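Local coordinates for protein AggB (Escherichia coli, PDB 4PHX), which is the minor subunit of aggregative adherence fimbriae type I, an Ig-like beta-sandwich protein probably carried on the fimbria and involved in adhesion to host cells, at residues N44-R56 / D98-F110. Sequence-based numbering, arbitrary orientation.
Sequences NGKVGHYIVQNNR and DGNQYSAPGEYIF
Val52 presses its CG2 methyl against the edge of the Phe110 ring, 3.5 Å from CE1, while its CG1, anti to the backbone N (chi1 177°), lies over Tyr108 CB at 4.1 Å. This is the tight end of the contact. Two residues on, buried Asn54 sets its CB 3.5 Å from Tyr108 CE1, with amide and ring planes turned 51° apart. Its ND2 donates weakly to Tyr108 OH, whereas the modelled 2.4 Å from Asn54 ND2 to Pro105 O is too short to trust in detail. The tyrosine hydroxyl in turn donates to Ala104 O at 2.6 Å, tying the ring to the loop before its own strand. Beside them Asn55 N reaches Glu107 O at 3.2 Å, in the carbonyl plane. Strand 49-53, at the edge of its sheet, packs across the Ig-like sandwich on 107-110 of the other sheet, where Leu140 and Ile138 of strand 134-141 also pack on Phe110. Toward solvent, Asn55, Glu107 and Ile109 lie exposed or partly so. The far end is looser and polar: His49 ND1 donates to Asp98 OD2 at 3.0 Å; OD2 lies in the imidazole plane, but the nitrogen meets it from above the carboxylate plane. A water 2.7 Å from Asp98 OD2 also reaches Lys46 NZ, that second leg weak.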
loop_
_atom_site.group_PDB
_atom_site.type_symbol
_atom_site.label_atom_id
_atom_site.label_comp_id
_atom_site.label_asym_id
_atom_site.label_seq_id
_atom_site.Cartn_x
_atom_site.Cartn_y
_atom_site.Cartn_z
ATOM N N ASN B 44 5.350 -25.368 -1.738
ATOM C CA ASN B 44 5.578 -24.330 -2.727
ATOM C C ASN B 44 6.271 -23.134 -2.106
ATOM O O ASN B 44 5.650 -22.109 -1.851
ATOM C CB ASN B 44 4.267 -23.882 -3.375
ATOM C CG ASN B 44 4.490 -22.856 -4.500
ATOM O OD1 ASN B 44 4.261 -21.648 -4.319
ATOM N ND2 ASN B 44 4.965 -23.336 -5.657
ATOM N N GLY B 45 7.564 -23.268 -1.861
ATOM C CA GLY B 45 8.332 -22.166 -1.321
ATOM C C GLY B 45 8.641 -22.419 0.136
ATOM O O GLY B 45 9.206 -23.454 0.490
ATOM N N LYS B 46 8.270 -21.457 0.977
ATOM C CA LYS B 46 8.406 -21.587 2.415
ATOM C C LYS B 46 7.525 -22.713 2.925
ATOM O O LYS B 46 6.364 -22.829 2.530
ATOM C CB LYS B 46 7.962 -20.301 3.102
ATOM C CG LYS B 46 8.536 -19.029 2.523
ATOM C CD LYS B 46 7.513 -17.895 2.596
ATOM C CE LYS B 46 6.941 -17.561 1.219
ATOM N NZ LYS B 46 6.733 -18.778 0.369
ATOM N N VAL B 47 8.079 -23.551 3.791
ATOM C CA VAL B 47 7.242 -24.328 4.690
ATOM C C VAL B 47 6.528 -23.279 5.530
ATOM O O VAL B 47 7.173 -22.357 6.028
ATOM C CB VAL B 47 8.092 -25.245 5.596
ATOM C CG1 VAL B 47 9.399 -24.567 5.982
ATOM C CG2 VAL B 47 7.313 -25.659 6.844
ATOM N N GLY B 48 5.208 -23.352 5.657
ATOM C CA GLY B 48 4.370 -24.319 4.989
ATOM C C GLY B 48 3.397 -23.567 4.097
ATOM O O GLY B 48 2.303 -23.153 4.521
ATOM N N HIS B 49 3.835 -23.385 2.851
ATOM C CA HIS B 49 3.054 -22.798 1.776
ATOM C C HIS B 49 2.887 -23.848 0.678
ATOM O O HIS B 49 3.838 -24.549 0.324
ATOM C CB HIS B 49 3.774 -21.574 1.203
ATOM C CG HIS B 49 3.916 -20.448 2.175
ATOM N ND1 HIS B 49 3.508 -19.163 1.883
ATOM C CD2 HIS B 49 4.419 -20.412 3.434
ATOM C CE1 HIS B 49 3.752 -18.384 2.924
ATOM N NE2 HIS B 49 4.311 -19.115 3.873
ATOM N N TYR B 50 1.691 -23.926 0.111
ATOM C CA TYR B 50 1.336 -25.055 -0.723
ATOM C C TYR B 50 0.593 -24.630 -1.975
ATOM O O TYR B 50 0.052 -23.533 -2.036
ATOM C CB TYR B 50 0.419 -25.993 0.068
ATOM C CG TYR B 50 0.944 -26.440 1.414
ATOM C CD1 TYR B 50 1.606 -27.664 1.555
ATOM C CD2 TYR B 50 0.739 -25.663 2.555
ATOM C CE1 TYR B 50 2.070 -28.091 2.797
ATOM C CE2 TYR B 50 1.201 -26.068 3.780
ATOM C CZ TYR B 50 1.867 -27.281 3.902
ATOM O OH TYR B 50 2.317 -27.684 5.131
ATOM N N ILE B 51 0.537 -25.532 -2.950
ATOM C CA ILE B 51 -0.327 -25.375 -4.116
ATOM C C ILE B 51 -1.356 -26.493 -4.122
ATOM O O ILE B 51 -1.007 -27.656 -3.955
ATOM C CB ILE B 51 0.482 -25.468 -5.427
ATOM C CG1 ILE B 51 1.435 -24.280 -5.564
ATOM C CG2 ILE B 51 -0.456 -25.558 -6.620
ATOM C CD1 ILE B 51 0.886 -23.173 -6.438
ATOM N N VAL B 52 -2.616 -26.165 -4.340
ATOM C CA VAL B 52 -3.654 -27.186 -4.317
ATOM C C VAL B 52 -4.390 -27.290 -5.644
ATOM O O VAL B 52 -4.815 -26.284 -6.203
ATOM C CB VAL B 52 -4.691 -26.894 -3.207
ATOM C CG1 VAL B 52 -5.809 -27.922 -3.229
ATOM C CG2 VAL B 52 -4.016 -26.871 -1.862
ATOM N N GLN B 53 -4.567 -28.522 -6.115
ATOM C CA GLN B 53 -5.216 -28.808 -7.388
ATOM C C GLN B 53 -6.722 -28.672 -7.319
ATOM O O GLN B 53 -7.358 -29.176 -6.396
ATOM C CB GLN B 53 -4.894 -30.239 -7.848
ATOM C CG GLN B 53 -3.498 -30.429 -8.406
ATOM C CD GLN B 53 -3.208 -29.499 -9.577
ATOM O OE1 GLN B 53 -2.683 -28.399 -9.391
ATOM N NE2 GLN B 53 -3.543 -29.942 -10.790
ATOM N N ASN B 54 -7.286 -27.999 -8.314
ATOM C CA ASN B 54 -8.711 -28.078 -8.583
ATOM C C ASN B 54 -8.999 -29.472 -9.112
ATOM O O ASN B 54 -8.104 -30.156 -9.603
ATOM C CB ASN B 54 -9.086 -27.048 -9.643
ATOM C CG ASN B 54 -10.583 -26.957 -9.885
ATOM O OD1 ASN B 54 -11.315 -27.945 -9.789
ATOM N ND2 ASN B 54 -11.047 -25.752 -10.205
ATOM N N ASN B 55 -10.249 -29.896 -9.016
ATOM C CA ASN B 55 -10.659 -31.123 -9.680
ATOM C C ASN B 55 -11.016 -30.846 -11.135
ATOM O O ASN B 55 -12.194 -30.734 -11.490
ATOM C CB ASN B 55 -11.817 -31.778 -8.942
ATOM C CG ASN B 55 -11.485 -32.057 -7.497
ATOM O OD1 ASN B 55 -12.091 -31.489 -6.592
ATOM N ND2 ASN B 55 -10.505 -32.929 -7.268
ATOM N N ARG B 56 -9.965 -30.695 -11.941
ATOM C CA ARG B 56 -10.008 -30.589 -13.398
ATOM C C ARG B 56 -8.603 -30.259 -13.889
ATOM O O ARG B 56 -7.993 -29.292 -13.430
ATOM C CB ARG B 56 -10.969 -29.506 -13.881
ATOM C CG ARG B 56 -10.599 -28.962 -15.259
ATOM C CD ARG B 56 -11.609 -27.948 -15.772
ATOM N NE ARG B 56 -12.783 -28.584 -16.371
ATOM C CZ ARG B 56 -14.034 -28.175 -16.179
ATOM N NH1 ARG B 56 -14.280 -27.131 -15.399
ATOM N NH2 ARG B 56 -15.043 -28.811 -16.763
ATOM N N ASP B 98 -2.359 -17.612 -0.498
ATOM C CA ASP B 98 -0.950 -17.250 -0.479
ATOM C C ASP B 98 -0.666 -16.226 -1.571
ATOM O O ASP B 98 -0.235 -16.578 -2.656
ATOM C CB ASP B 98 -0.068 -18.490 -0.656
ATOM C CG ASP B 98 1.415 -18.164 -0.585
ATOM O OD1 ASP B 98 1.769 -17.015 -0.234
ATOM O OD2 ASP B 98 2.229 -19.063 -0.868
ATOM N N GLY B 99 -0.918 -14.963 -1.266
ATOM C CA GLY B 99 -0.841 -13.900 -2.245
ATOM C C GLY B 99 -2.176 -13.616 -2.913
ATOM O O GLY B 99 -3.173 -14.326 -2.689
ATOM N N ASN B 100 -2.192 -12.558 -3.727
ATOM C CA ASN B 100 -3.357 -12.215 -4.532
ATOM C C ASN B 100 -3.394 -13.135 -5.730
ATOM O O ASN B 100 -2.357 -13.403 -6.340
ATOM C CB ASN B 100 -3.279 -10.765 -5.017
ATOM C CG ASN B 100 -3.263 -9.767 -3.884
ATOM O OD1 ASN B 100 -4.022 -9.889 -2.925
ATOM N ND2 ASN B 100 -2.390 -8.769 -3.987
ATOM N N GLN B 101 -4.582 -13.612 -6.083
ATOM C CA GLN B 101 -4.699 -14.592 -7.153
ATOM C C GLN B 101 -6.143 -14.763 -7.576
ATOM O O GLN B 101 -7.064 -14.349 -6.888
ATOM C CB GLN B 101 -4.119 -15.952 -6.719
ATOM C CG GLN B 101 -4.953 -16.734 -5.688
ATOM C CD GLN B 101 -4.173 -17.884 -5.009
ATOM O OE1 GLN B 101 -3.456 -18.645 -5.670
ATOM N NE2 GLN B 101 -4.322 -18.010 -3.680
ATOM N N TYR B 102 -6.322 -15.398 -8.717
ATOM C CA TYR B 102 -7.635 -15.711 -9.238
ATOM C C TYR B 102 -8.013 -17.141 -8.861
ATOM O O TYR B 102 -7.156 -18.007 -8.722
ATOM C CB TYR B 102 -7.613 -15.563 -10.763
ATOM C CG TYR B 102 -8.666 -16.363 -11.493
ATOM C CD1 TYR B 102 -9.962 -15.898 -11.601
ATOM C CD2 TYR B 102 -8.355 -17.577 -12.083
ATOM C CE1 TYR B 102 -10.923 -16.611 -12.275
ATOM C CE2 TYR B 102 -9.309 -18.303 -12.764
ATOM C CZ TYR B 102 -10.594 -17.813 -12.854
ATOM O OH TYR B 102 -11.553 -18.524 -13.536
ATOM N N SER B 103 -9.306 -17.390 -8.736
ATOM C CA SER B 103 -9.773 -18.719 -8.388
ATOM C C SER B 103 -10.633 -19.319 -9.484
ATOM O O SER B 103 -11.773 -18.907 -9.703
ATOM C CB SER B 103 -10.565 -18.679 -7.074
ATOM O OG SER B 103 -11.788 -17.975 -7.250
ATOM N N ALA B 104 -10.088 -20.301 -10.178
ATOM C CA ALA B 104 -10.924 -21.081 -11.055
ATOM C C ALA B 104 -11.951 -21.742 -10.164
ATOM O O ALA B 104 -11.614 -22.223 -9.085
ATOM C CB ALA B 104 -10.115 -22.113 -11.770
ATOM N N PRO B 105 -13.217 -21.759 -10.606
ATOM C CA PRO B 105 -14.279 -22.442 -9.864
ATOM C C PRO B 105 -13.973 -23.927 -9.724
ATOM O O PRO B 105 -12.983 -24.396 -10.290
ATOM C CB PRO B 105 -15.514 -22.245 -10.755
ATOM C CG PRO B 105 -14.960 -21.956 -12.114
ATOM C CD PRO B 105 -13.706 -21.185 -11.869
ATOM N N GLY B 106 -14.807 -24.648 -8.977
ATOM C CA GLY B 106 -14.650 -26.085 -8.832
ATOM C C GLY B 106 -14.456 -26.487 -7.387
ATOM O O GLY B 106 -14.827 -25.749 -6.474
ATOM N N GLU B 107 -13.875 -27.660 -7.171
ATOM C CA GLU B 107 -13.623 -28.127 -5.809
ATOM C C GLU B 107 -12.134 -28.174 -5.497
ATOM O O GLU B 107 -11.326 -28.499 -6.357
ATOM C CB GLU B 107 -14.258 -29.498 -5.575
ATOM C CG GLU B 107 -15.771 -29.480 -5.473
ATOM C CD GLU B 107 -16.354 -30.874 -5.302
ATOM O OE1 GLU B 107 -15.623 -31.863 -5.527
ATOM O OE2 GLU B 107 -17.545 -30.980 -4.946
ATOM N N TYR B 108 -11.773 -27.827 -4.268
ATOM C CA TYR B 108 -10.403 -28.002 -3.822
ATOM C C TYR B 108 -10.405 -28.745 -2.492
ATOM O O TYR B 108 -11.088 -28.339 -1.541
ATOM C CB TYR B 108 -9.702 -26.662 -3.658
ATOM C CG TYR B 108 -9.610 -25.828 -4.908
ATOM C CD1 TYR B 108 -8.460 -25.814 -5.680
ATOM C CD2 TYR B 108 -10.671 -25.031 -5.300
ATOM C CE1 TYR B 108 -8.381 -25.027 -6.817
ATOM C CE2 TYR B 108 -10.603 -24.248 -6.423
ATOM C CZ TYR B 108 -9.465 -24.249 -7.183
ATOM O OH TYR B 108 -9.433 -23.461 -8.308
ATOM N N ILE B 109 -9.646 -29.833 -2.436
ATOM C CA ILE B 109 -9.547 -30.632 -1.225
ATOM C C ILE B 109 -8.353 -30.234 -0.368
ATOM O O ILE B 109 -7.199 -30.395 -0.757
ATOM C CB ILE B 109 -9.453 -32.128 -1.536
ATOM C CG1 ILE B 109 -10.695 -32.596 -2.286
ATOM C CG2 ILE B 109 -9.326 -32.921 -0.259
ATOM C CD1 ILE B 109 -10.439 -33.811 -3.149
ATOM N N PHE B 110 -8.636 -29.709 0.813
ATOM C CA PHE B 110 -7.578 -29.501 1.783
ATOM C C PHE B 110 -7.479 -30.689 2.745
ATOM O O PHE B 110 -8.428 -31.039 3.448
ATOM C CB PHE B 110 -7.830 -28.206 2.529
ATOM C CG PHE B 110 -7.794 -26.987 1.639
ATOM C CD1 PHE B 110 -6.713 -26.758 0.801
ATOM C CD2 PHE B 110 -8.840 -26.082 1.635
ATOM C CE1 PHE B 110 -6.671 -25.636 -0.012
ATOM C CE2 PHE B 110 -8.805 -24.955 0.818
ATOM C CZ PHE B 110 -7.722 -24.734 -0.005
HETATM O O HOH W 1 4.579 -18.993 -2.173
#